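Local coordinates for exodeoxyribonuclease III (Archaeoglobus fulgidus, PDB 2VOA), which probably cleaves DNA at abasic sites as a metal-dependent AP endonuclease of the exonuclease III family, at residues Gln34-Glu39 with Gly65-Ser70; Ile30-Glu35 with Val101-Val106. The protein carries 1 engineered substitution. All coordinates share one frame; numbering follows the deposited sequence.

Interaction 1 of 2, residues Gln34-Glu39 with Gly65-Ser70; sequences QETKVE and GVAIAS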
ATOM      1  N   GLN A  34       0.147  11.154 -17.169  1.00 28.04           N
ATOM      2  CA  GLN A  34      -1.241  10.736 -17.391  1.00 28.75           C
ATOM      3  C   GLN A  34      -1.703   9.772 -16.322  1.00 27.90           C
ATOM      4  O   GLN A  34      -0.879   9.140 -15.636  1.00 27.43           O
ATOM      5  CB  GLN A  34      -1.398  10.081 -18.760  1.00 28.39           C
ATOM      6  CG  GLN A  34      -0.825  10.921 -19.908  1.00 29.05           C
ATOM      7  CD  GLN A  34       0.649  10.750 -20.027  1.00 29.45           C
ATOM      8  OE1 GLN A  34       1.185   9.660 -19.749  1.00 31.12           O
ATOM      9  NE2 GLN A  34       1.328  11.813 -20.414  1.00 30.72           N
ATOM     10  N   GLU A  35      -3.022   9.599 -16.244  1.00 27.19           N
ATOM     11  CA  GLU A  35      -3.658   8.795 -15.191  1.00 28.46           C
ATOM     12  C   GLU A  35      -3.180   9.165 -13.787  1.00 28.30           C
ATOM     13  O   GLU A  35      -2.800   8.319 -12.981  1.00 28.93           O
ATOM     14  CB  GLU A  35      -3.550   7.282 -15.494  1.00 28.73           C
ATOM     15  CG  GLU A  35      -4.533   6.899 -16.573  1.00 32.18           C
ATOM     16  CD  GLU A  35      -4.822   5.411 -16.642  1.00 39.17           C
ATOM     17  OE1 GLU A  35      -4.017   4.678 -17.255  1.00 36.57           O
ATOM     18  OE2 GLU A  35      -5.895   4.983 -16.135  1.00 39.09           O
ATOM     19  N   THR A  36      -3.178  10.471 -13.522  1.00 28.37           N
ATOM     20  CA  THR A  36      -2.921  11.003 -12.175  1.00 28.13           C
ATOM     21  C   THR A  36      -3.995  10.577 -11.174  1.00 28.00           C
ATOM     22  O   THR A  36      -3.719  10.471  -9.960  1.00 27.09           O
ATOM     23  CB  THR A  36      -2.793  12.549 -12.174  1.00 28.34           C
ATOM     24  OG1 THR A  36      -3.991  13.119 -12.700  1.00 28.43           O
ATOM     25  CG2 THR A  36      -1.621  12.996 -13.058  1.00 28.07           C
ATOM     26  N   LYS A  37      -5.214  10.374 -11.673  1.00 27.99           N
ATOM     27  CA  LYS A  37      -6.326   9.827 -10.883  1.00 28.65           C
ATOM     28  C   LYS A  37      -6.561  10.612  -9.584  1.00 28.36           C
ATOM     29  O   LYS A  37      -6.642  10.054  -8.450  1.00 29.07           O
ATOM     30  CB  LYS A  37      -6.121   8.331 -10.612  1.00 29.05           C
ATOM     31  CG  LYS A  37      -6.136   7.473 -11.857  1.00 30.94           C
ATOM     32  CD  LYS A  37      -5.834   6.020 -11.534  1.00 32.07           C
ATOM     33  CE  LYS A  37      -5.840   5.227 -12.831  1.00 35.24           C
ATOM     34  NZ  LYS A  37      -5.525   3.797 -12.626  1.00 39.07           N
ATOM     35  N   VAL A  38      -6.677  11.929  -9.735  1.00 28.57           N
ATOM     36  CA  VAL A  38      -6.887  12.783  -8.553  1.00 29.09           C
ATOM     37  C   VAL A  38      -7.631  14.059  -8.929  1.00 29.19           C
ATOM     38  O   VAL A  38      -7.412  14.615 -10.004  1.00 28.53           O
ATOM     39  CB  VAL A  38      -5.517  13.098  -7.849  1.00 28.88           C
ATOM     40  CG1 VAL A  38      -4.610  13.955  -8.738  1.00 29.72           C
ATOM     41  CG2 VAL A  38      -5.733  13.724  -6.469  1.00 29.55           C
ATOM     42  N   GLU A  39      -8.541  14.501  -8.058  1.00 29.98           N
ATOM     43  CA  GLU A  39      -9.188  15.783  -8.280  1.00 31.15           C
ATOM     44  C   GLU A  39      -8.171  16.886  -8.021  1.00 31.29           C
ATOM     45  O   GLU A  39      -7.261  16.723  -7.187  1.00 31.82           O
ATOM     46  CB  GLU A  39     -10.438  15.948  -7.405  1.00 31.98           C
ATOM     47  CG  GLU A  39     -10.198  15.767  -5.925  1.00 33.61           C
ATOM     48  CD  GLU A  39     -10.343  14.318  -5.448  1.00 36.90           C
ATOM     49  OE1 GLU A  39      -9.536  13.445  -5.870  1.00 36.51           O
ATOM     50  OE2 GLU A  39     -11.247  14.081  -4.600  1.00 39.54           O
ATOM     51  N   GLY A  65      -7.067  12.011 -15.652  1.00 28.02           N
ATOM     52  CA  GLY A  65      -6.239  13.023 -14.966  1.00 27.29           C
ATOM     53  C   GLY A  65      -4.889  13.168 -15.684  1.00 27.09           C
ATOM     54  O   GLY A  65      -4.209  12.176 -16.002  1.00 28.40           O
ATOM     55  N   VAL A  66      -4.509  14.409 -15.948  1.00 26.85           N
ATOM     56  CA  VAL A  66      -3.249  14.714 -16.647  1.00 27.20           C
ATOM     57  C   VAL A  66      -2.550  15.879 -15.915  1.00 27.08           C
ATOM     58  O   VAL A  66      -3.199  16.683 -15.256  1.00 28.00           O
ATOM     59  CB  VAL A  66      -3.504  15.112 -18.131  1.00 27.51           C
ATOM     60  CG1 VAL A  66      -3.892  13.888 -18.984  1.00 29.05           C
ATOM     61  CG2 VAL A  66      -4.563  16.229 -18.261  1.00 28.64           C
ATOM     62  N   ALA A  67      -1.234  15.954 -16.018  1.00 27.35           N
ATOM     63  CA  ALA A  67      -0.476  17.028 -15.353  1.00 27.44           C
ATOM     64  C   ALA A  67       0.794  17.243 -16.163  1.00 28.45           C
ATOM     65  O   ALA A  67       1.196  16.351 -16.942  1.00 28.93           O
ATOM     66  CB  ALA A  67      -0.150  16.623 -13.914  1.00 27.02           C
ATOM     67  N   ILE A  68       1.399  18.434 -16.025  1.00 28.81           N
ATOM     68  CA  ILE A  68       2.734  18.666 -16.595  1.00 28.08           C
ATOM     69  C   ILE A  68       3.579  19.327 -15.501  1.00 28.63           C
ATOM     70  O   ILE A  68       3.166  20.343 -14.919  1.00 27.54           O
ATOM     71  CB  ILE A  68       2.712  19.595 -17.831  1.00 28.48           C
ATOM     72  CG1 ILE A  68       1.676  19.136 -18.862  1.00 29.88           C
ATOM     73  CG2 ILE A  68       4.160  19.738 -18.439  1.00 28.24           C
ATOM     74  CD1 ILE A  68       1.350  20.251 -19.896  1.00 28.33           C
ATOM     75  N   ALA A  69       4.719  18.704 -15.201  1.00 28.49           N
ATOM     76  CA  ALA A  69       5.739  19.293 -14.308  1.00 28.80           C
ATOM     77  C   ALA A  69       6.861  19.919 -15.149  1.00 29.06           C
ATOM     78  O   ALA A  69       7.233  19.387 -16.217  1.00 29.32           O
ATOM     79  CB  ALA A  69       6.286  18.228 -13.363  1.00 29.22           C
ATOM     80  N   SER A  70       7.382  21.055 -14.699  1.00 28.19           N
ATOM     81  CA  SER A  70       8.417  21.742 -15.461  1.00 28.71           C
ATOM     82  C   SER A  70       9.303  22.635 -14.619  1.00 28.66           C
ATOM     83  O   SER A  70       8.907  23.096 -13.532  1.00 27.40           O
ATOM     84  CB  SER A  70       7.792  22.539 -16.619  1.00 28.12           C
ATOM     85  OG  SER A  70       6.880  23.530 -16.151  1.00 29.02           O
TER
HETATM   86  O   HOH W   1      -3.968  15.755 -12.487  1.00 25.81           O
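Gln34, the last residue of strand 30-34, faces Val66 as an antiparallel non-hydrogen-bonded pair, their CA atoms 4.5 Å apart and their side chains on the same face of the sheet. The CA of Gln34 also makes a CH...O contact with Gly65 O, at 3.6 Å. Glu35, a predicted magnesium ligand at positive phi, starts its side chain away from strand 63-70; its OE1 accepts a hydrogen bond from Asn8, another predicted ligand. Thr36 points its side chain toward the strand and carries the contact. Its N donates to Gly65 O (3.2 Å, 165° at the hydrogen), reaching the oxygen from above the carbonyl plane. With chi1 at 58°, OG1 sits between the backbone N and the carbonyl carbon of Thr36 and lies against the Gly65 backbone, 3.1 Å from Gly65 C. Gly65, without a side chain, lets the hydroxyl lie this close, and its backbone angles (phi 99°) suit a glycine. One water joins the strand to the loop, 2.6 Å from Thr36 OG1 and donating to Val66 O, while Thr36 CG2 meets Ala67 CB at 4.0 Å. Lys37 NZ is hydrogen-bonded to Asn10, and Glu35 and Lys37 each pack on a sugar of the bound DNA. The loop leaves the sheet where strand 30-34 lies between strands 63-70 and 2-8, with Ile12 against Thr36, Phe43 against Ala67, and Ile92 of strand 91-96 against Val66.

Interaction 2 of 2, residues Ile30-Glu35 with Val101-Val106; sequences ILCMQE and VINTYV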
ATOM      1  N   ILE A  30      10.648  19.198 -18.904  1.00 27.52           N
ATOM      2  CA  ILE A  30       9.192  19.064 -18.940  1.00 28.82           C
ATOM      3  C   ILE A  30       8.884  17.574 -18.722  1.00 28.50           C
ATOM      4  O   ILE A  30       9.503  16.724 -19.386  1.00 29.44           O
ATOM      5  CB  ILE A  30       8.651  19.492 -20.341  1.00 28.79           C
ATOM      6  CG1 ILE A  30       8.882  20.985 -20.566  1.00 29.31           C
ATOM      7  CG2 ILE A  30       7.174  19.163 -20.449  1.00 31.74           C
ATOM      8  CD1 ILE A  30       8.771  21.449 -21.986  1.00 31.50           C
ATOM      9  N   LEU A  31       7.973  17.257 -17.785  1.00 29.01           N
ATOM     10  CA  LEU A  31       7.444  15.875 -17.635  1.00 29.22           C
ATOM     11  C   LEU A  31       5.934  15.924 -17.734  1.00 29.86           C
ATOM     12  O   LEU A  31       5.274  16.520 -16.856  1.00 29.87           O
ATOM     13  CB  LEU A  31       7.838  15.258 -16.281  1.00 29.66           C
ATOM     14  CG  LEU A  31       7.151  13.912 -15.987  1.00 31.91           C
ATOM     15  CD1 LEU A  31       7.637  12.817 -16.922  1.00 32.56           C
ATOM     16  CD2 LEU A  31       7.333  13.497 -14.516  1.00 30.71           C
ATOM     17  N   CYS A  32       5.401  15.310 -18.797  1.00 30.08           N
ATOM     18  CA  CYS A  32       3.944  15.120 -18.945  1.00 30.53           C
ATOM     19  C   CYS A  32       3.511  13.850 -18.224  1.00 30.47           C
ATOM     20  O   CYS A  32       4.145  12.810 -18.387  1.00 31.04           O
ATOM     21  CB  CYS A  32       3.546  15.022 -20.416  1.00 31.93           C
ATOM     22  SG  CYS A  32       3.905  16.542 -21.279  1.00 33.91           S
ATOM     23  N   MET A  33       2.427  13.914 -17.466  1.00 29.26           N
ATOM     24  CA  MET A  33       1.954  12.729 -16.762  1.00 29.12           C
ATOM     25  C   MET A  33       0.506  12.439 -17.123  1.00 29.24           C
ATOM     26  O   MET A  33      -0.264  13.367 -17.360  1.00 28.70           O
ATOM     27  CB  MET A  33       2.048  12.955 -15.242  1.00 29.07           C
ATOM     28  CG  MET A  33       3.462  13.036 -14.730  1.00 29.75           C
ATOM     29  SD  MET A  33       3.544  13.747 -13.071  1.00 31.41           S
ATOM     30  CE  MET A  33       3.679  15.504 -13.472  1.00 30.18           C
ATOM     31  N   GLN A  34       0.147  11.154 -17.169  1.00 28.04           N
ATOM     32  CA  GLN A  34      -1.241  10.736 -17.391  1.00 28.75           C
ATOM     33  C   GLN A  34      -1.703   9.772 -16.322  1.00 27.90           C
ATOM     34  O   GLN A  34      -0.879   9.140 -15.636  1.00 27.43           O
ATOM     35  CB  GLN A  34      -1.398  10.081 -18.760  1.00 28.39           C
ATOM     36  CG  GLN A  34      -0.825  10.921 -19.908  1.00 29.05           C
ATOM     37  CD  GLN A  34       0.649  10.750 -20.027  1.00 29.45           C
ATOM     38  OE1 GLN A  34       1.185   9.660 -19.749  1.00 31.12           O
ATOM     39  NE2 GLN A  34       1.328  11.813 -20.414  1.00 30.72           N
ATOM     40  N   GLU A  35      -3.022   9.599 -16.244  1.00 27.19           N
ATOM     41  CA  GLU A  35      -3.658   8.795 -15.191  1.00 28.46           C
ATOM     42  C   GLU A  35      -3.180   9.165 -13.787  1.00 28.30           C
ATOM     43  O   GLU A  35      -2.800   8.319 -12.981  1.00 28.93           O
ATOM     44  CB  GLU A  35      -3.550   7.282 -15.494  1.00 28.73           C
ATOM     45  CG  GLU A  35      -4.533   6.899 -16.573  1.00 32.18           C
ATOM     46  CD  GLU A  35      -4.822   5.411 -16.642  1.00 39.17           C
ATOM     47  OE1 GLU A  35      -4.017   4.678 -17.255  1.00 36.57           O
ATOM     48  OE2 GLU A  35      -5.895   4.983 -16.135  1.00 39.09           O
ATOM     49  N   VAL A 101       3.229  22.704 -25.512  1.00 28.14           N
ATOM     50  CA  VAL A 101       3.128  21.311 -25.029  1.00 28.66           C
ATOM     51  C   VAL A 101       1.686  20.875 -24.925  1.00 28.74           C
ATOM     52  O   VAL A 101       0.891  21.517 -24.243  1.00 28.83           O
ATOM     53  CB  VAL A 101       3.777  21.136 -23.628  1.00 27.90           C
ATOM     54  CG1 VAL A 101       3.655  19.670 -23.157  1.00 30.70           C
ATOM     55  CG2 VAL A 101       5.261  21.544 -23.672  1.00 30.53           C
ATOM     56  N   ILE A 102       1.361  19.775 -25.595  1.00 29.10           N
ATOM     57  CA  ILE A 102      -0.011  19.216 -25.538  1.00 28.97           C
ATOM     58  C   ILE A 102       0.086  17.796 -24.963  1.00 29.09           C
ATOM     59  O   ILE A 102       0.697  16.938 -25.569  1.00 29.67           O
ATOM     60  CB  ILE A 102      -0.699  19.156 -26.931  1.00 28.85           C
ATOM     61  CG1 ILE A 102      -0.549  20.473 -27.707  1.00 31.65           C
ATOM     62  CG2 ILE A 102      -2.174  18.753 -26.769  1.00 28.56           C
ATOM     63  CD1 ILE A 102       0.524  20.439 -28.819  1.00 34.07           C
ATOM     64  N   ASN A 103      -0.535  17.566 -23.802  1.00 28.06           N
ATOM     65  CA  ASN A 103      -0.442  16.287 -23.094  1.00 28.39           C
ATOM     66  C   ASN A 103      -1.812  15.618 -23.091  1.00 28.37           C
ATOM     67  O   ASN A 103      -2.756  16.145 -22.521  1.00 28.21           O
ATOM     68  CB  ASN A 103       0.015  16.532 -21.657  1.00 28.25           C
ATOM     69  CG  ASN A 103       0.002  15.268 -20.791  1.00 29.27           C
ATOM     70  OD1 ASN A 103      -0.013  14.132 -21.296  1.00 30.93           O
ATOM     71  ND2 ASN A 103       0.095  15.482 -19.451  1.00 29.25           N
ATOM     72  N   THR A 104      -1.919  14.469 -23.761  1.00 29.25           N
ATOM     73  CA  THR A 104      -3.199  13.767 -23.903  1.00 29.17           C
ATOM     74  C   THR A 104      -3.187  12.381 -23.258  1.00 29.79           C
ATOM     75  O   THR A 104      -2.176  11.630 -23.342  1.00 29.71           O
ATOM     76  CB  THR A 104      -3.608  13.560 -25.404  1.00 29.99           C
ATOM     77  OG1 THR A 104      -2.588  12.809 -26.057  1.00 29.41           O
ATOM     78  CG2 THR A 104      -3.782  14.883 -26.135  1.00 30.79           C
ATOM     79  N   TYR A 105      -4.327  12.026 -22.666  1.00 29.19           N
ATOM     80  CA  TYR A 105      -4.591  10.676 -22.243  1.00 28.86           C
ATOM     81  C   TYR A 105      -5.801  10.217 -23.058  1.00 28.42           C
ATOM     82  O   TYR A 105      -6.955  10.524 -22.722  1.00 29.04           O
ATOM     83  CB  TYR A 105      -4.845  10.595 -20.718  1.00 29.83           C
ATOM     84  CG  TYR A 105      -5.269   9.228 -20.280  1.00 30.59           C
ATOM     85  CD1 TYR A 105      -4.531   8.095 -20.668  1.00 31.26           C
ATOM     86  CD2 TYR A 105      -6.427   9.040 -19.505  1.00 32.42           C
ATOM     87  CE1 TYR A 105      -4.926   6.816 -20.303  1.00 31.29           C
ATOM     88  CE2 TYR A 105      -6.839   7.767 -19.122  1.00 33.33           C
ATOM     89  CZ  TYR A 105      -6.094   6.657 -19.537  1.00 33.24           C
ATOM     90  OH  TYR A 105      -6.495   5.394 -19.177  1.00 37.66           O
ATOM     91  N   VAL A 106      -5.519   9.562 -24.184  1.00 28.70           N
ATOM     92  CA  VAL A 106      -6.554   9.174 -25.148  1.00 28.86           C
ATOM     93  C   VAL A 106      -7.443   8.078 -24.570  1.00 28.66           C
ATOM     94  O   VAL A 106      -6.954   7.182 -23.909  1.00 28.96           O
ATOM     95  CB  VAL A 106      -5.860   8.728 -26.455  1.00 28.53           C
ATOM     96  CG1 VAL A 106      -6.861   8.131 -27.452  1.00 29.75           C
ATOM     97  CG2 VAL A 106      -5.072   9.924 -27.067  1.00 29.96           C
TER
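Glu35 lays its CG over one face of the Tyr105 ring, a CH-pi contact 3.7 Å from the centroid and offset toward the rim. This is the active-site end of the two-sheet sandwich, as in the DNase I-like fold: strands 30-34 and 99-105 belong to opposing sheets and run nearly parallel, 21° apart. Glu35 is a predicted magnesium ligand and Tyr105 a predicted active-site residue; both pack on a sugar of the bound DNA, and Asn8 ND2 is hydrogen-bonded to Glu35 OE1. The carboxylate and ring planes are 13° apart; OE1 and OE2 come near Tyr105 OH, but the angles are too poor for a hydrogen bond.

Deeper in, Asn103 projects across the interface, its CG anti to the backbone N (chi1 174°), and its amide uses both ends. OD1 accepts from Gln34 NE2, also hydrogen-bonded to Thr6 OG1, and the two amide planes stand almost perpendicular. ND2 donates to Met33 O at 3.0 Å, the acceptor lying close to the amide plane. A leucine here would probably leave Met33 O without its side-chain donor and Gln34 NE2 with only one of its two acceptors, Thr6 OG1. Farther from the active-site end, Ile30 CD1 packs against Val101 CG2, and Cys32 SG meets Val101 CG1 at 3.7 Å.

Both contacts are buried and start from the same stretch of chain, sharing Gln34 and Glu35, with centres about 7 Å apart. Interaction 1 works within one sheet, where strand 30-34 ends beside strand 63-70, and relies on backbone, a threonine and a water. Interaction 2 lies nearer the centre of the chain and spans the two sheets through side chains, passing from apolar packing to paired amides to the predicted catalytic residues. They meet directly: Ala67 O and Ala69 O probably accept from Met33 N and Leu31 N, and Ile68 CG2 packs on Ile30 CG2. Glu35 belongs to both, in the loop of interaction 1 and over the Tyr105 ring in interaction 2.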